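Local coordinates for protein putative acetyltransferase (Nocardia farcinica, PDB 3D9W) that probably transfers acetyl groups to arylamine substrates as an arylamine N-acetyltransferase, at residues 145-150 with 191-196. Sequence-based numbering, arbitrary orientation.
Sequences RPYELR and YTFTTA
With chi1 of 57° and 55°, Tyr147 and Tyr191 each hold CG between the backbone N and the carbonyl carbon, and the two phenols reach out from opposite directions until their hydroxyls meet. Tyr147 OH and Tyr191 OH lie 2.6 Å apart in a hydrogen bond that either could donate. The hydroxyl of Tyr147 sits at the edge of the Tyr191 ring, in its plane. Tyrosine suits both places, since its long flat ring spans an apolar interior and still delivers a polar atom; Tyr191 OH has a further, weak hydrogen bond to Asp136 OD2. Strands 147-148 and 188-193 belong to one antiparallel sheet but are not neighbours in it: 132-135, 117-125 and 99-107 come between them, and the two segments meet through side chains, without backbone pairing. Tyr147 OH lies obliquely to the Phe193 ring, 3.8 Å from Phe193 CE1. At the edge of the same phenyl, Leu149 places CD2 4.2 Å from Phe193 CZ, an apolar contact suiting two side chains with no polar group to satisfy. Leu149 is also the centre of an inverse gamma turn, just beyond the short edge strand. Trp177, on strand 175-183, stacks on Phe193 and touches Leu149.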
# COMPACT_ATOMS: atom_id res chain seq x y z
N ARG A 145 3.51 -0.31 -11.10
CA ARG A 145 2.77 0.03 -12.32
C ARG A 145 1.43 -0.64 -12.13
O ARG A 145 1.35 -1.70 -11.52
CB ARG A 145 3.42 -0.55 -13.59
CG ARG A 145 4.89 -0.18 -13.78
CD ARG A 145 5.14 0.43 -15.13
NE ARG A 145 5.05 1.89 -15.10
CZ ARG A 145 6.11 2.71 -15.08
NH1 ARG A 145 7.33 2.21 -15.08
NH2 ARG A 145 5.93 4.02 -15.10
N PRO A 146 0.36 -0.03 -12.63
CA PRO A 146 -0.95 -0.66 -12.46
C PRO A 146 -1.06 -1.92 -13.32
O PRO A 146 -0.41 -2.03 -14.36
CB PRO A 146 -1.91 0.43 -12.91
CG PRO A 146 -1.14 1.09 -14.02
CD PRO A 146 0.25 1.20 -13.43
N TYR A 147 -1.85 -2.88 -12.87
CA TYR A 147 -2.05 -4.08 -13.64
C TYR A 147 -3.49 -4.12 -14.12
O TYR A 147 -4.42 -3.83 -13.37
CB TYR A 147 -1.71 -5.33 -12.82
CG TYR A 147 -2.46 -5.51 -11.53
CD1 TYR A 147 -1.99 -4.94 -10.35
CD2 TYR A 147 -3.59 -6.32 -11.46
CE1 TYR A 147 -2.62 -5.18 -9.13
CE2 TYR A 147 -4.23 -6.57 -10.26
CZ TYR A 147 -3.74 -6.00 -9.10
OH TYR A 147 -4.38 -6.27 -7.91
N GLU A 148 -3.66 -4.45 -15.40
CA GLU A 148 -4.98 -4.50 -16.01
C GLU A 148 -5.90 -5.50 -15.32
O GLU A 148 -5.47 -6.59 -14.92
CB GLU A 148 -4.83 -4.84 -17.50
CG GLU A 148 -6.14 -5.11 -18.22
CD GLU A 148 -6.02 -4.93 -19.72
OE1 GLU A 148 -5.07 -5.48 -20.32
OE2 GLU A 148 -6.89 -4.24 -20.30
N LEU A 149 -7.17 -5.15 -15.19
CA LEU A 149 -8.13 -6.03 -14.53
C LEU A 149 -8.67 -7.12 -15.46
O LEU A 149 -9.86 -7.14 -15.75
CB LEU A 149 -9.31 -5.23 -13.97
CG LEU A 149 -10.10 -5.78 -12.76
CD1 LEU A 149 -11.56 -5.84 -13.11
CD2 LEU A 149 -9.58 -7.15 -12.35
N ARG A 150 -7.80 -8.01 -15.94
CA ARG A 150 -8.23 -9.10 -16.82
C ARG A 150 -7.40 -10.37 -16.55
O ARG A 150 -6.28 -10.30 -16.07
CB ARG A 150 -8.07 -8.71 -18.29
CG ARG A 150 -6.64 -8.71 -18.76
CD ARG A 150 -6.55 -8.38 -20.24
NE ARG A 150 -5.17 -8.21 -20.67
CZ ARG A 150 -4.31 -9.21 -20.86
NH1 ARG A 150 -4.70 -10.47 -20.67
NH2 ARG A 150 -3.07 -8.95 -21.25
N TYR A 191 -2.81 -11.81 -2.48
CA TYR A 191 -4.13 -11.61 -1.91
C TYR A 191 -5.24 -11.97 -2.88
O TYR A 191 -4.99 -12.35 -4.01
CB TYR A 191 -4.29 -10.15 -1.49
CG TYR A 191 -4.01 -9.13 -2.59
CD1 TYR A 191 -4.73 -9.14 -3.79
CD2 TYR A 191 -3.03 -8.16 -2.43
CE1 TYR A 191 -4.47 -8.20 -4.79
CE2 TYR A 191 -2.76 -7.22 -3.42
CZ TYR A 191 -3.49 -7.25 -4.60
OH TYR A 191 -3.21 -6.33 -5.58
N THR A 192 -6.47 -11.83 -2.42
CA THR A 192 -7.62 -12.08 -3.27
C THR A 192 -8.57 -10.89 -3.11
O THR A 192 -8.56 -10.23 -2.08
CB THR A 192 -8.38 -13.35 -2.84
OG1 THR A 192 -9.02 -13.12 -1.57
CG2 THR A 192 -7.44 -14.53 -2.75
N PHE A 193 -9.38 -10.62 -4.12
CA PHE A 193 -10.34 -9.52 -4.02
C PHE A 193 -11.55 -9.69 -4.93
O PHE A 193 -11.49 -10.41 -5.93
CB PHE A 193 -9.67 -8.17 -4.33
CG PHE A 193 -9.24 -8.00 -5.76
CD1 PHE A 193 -8.02 -8.49 -6.19
CD2 PHE A 193 -10.04 -7.31 -6.66
CE1 PHE A 193 -7.59 -8.27 -7.50
CE2 PHE A 193 -9.63 -7.09 -7.96
CZ PHE A 193 -8.40 -7.57 -8.38
N THR A 194 -12.64 -9.04 -4.55
CA THR A 194 -13.87 -9.10 -5.32
C THR A 194 -14.03 -7.76 -6.01
O THR A 194 -13.22 -6.86 -5.81
CB THR A 194 -15.11 -9.34 -4.42
OG1 THR A 194 -15.32 -8.23 -3.54
CG2 THR A 194 -14.92 -10.61 -3.60
N THR A 195 -15.06 -7.62 -6.83
CA THR A 195 -15.25 -6.37 -7.53
C THR A 195 -16.36 -5.55 -6.92
O THR A 195 -16.94 -4.68 -7.56
CB THR A 195 -15.56 -6.60 -9.00
OG1 THR A 195 -16.61 -7.56 -9.11
CG2 THR A 195 -14.32 -7.10 -9.72
N ALA A 196 -16.66 -5.83 -5.66
CA ALA A 196 -17.69 -5.10 -4.93
C ALA A 196 -17.25 -3.64 -4.78
O ALA A 196 -16.14 -3.36 -4.31
CB ALA A 196 -17.90 -5.72 -3.56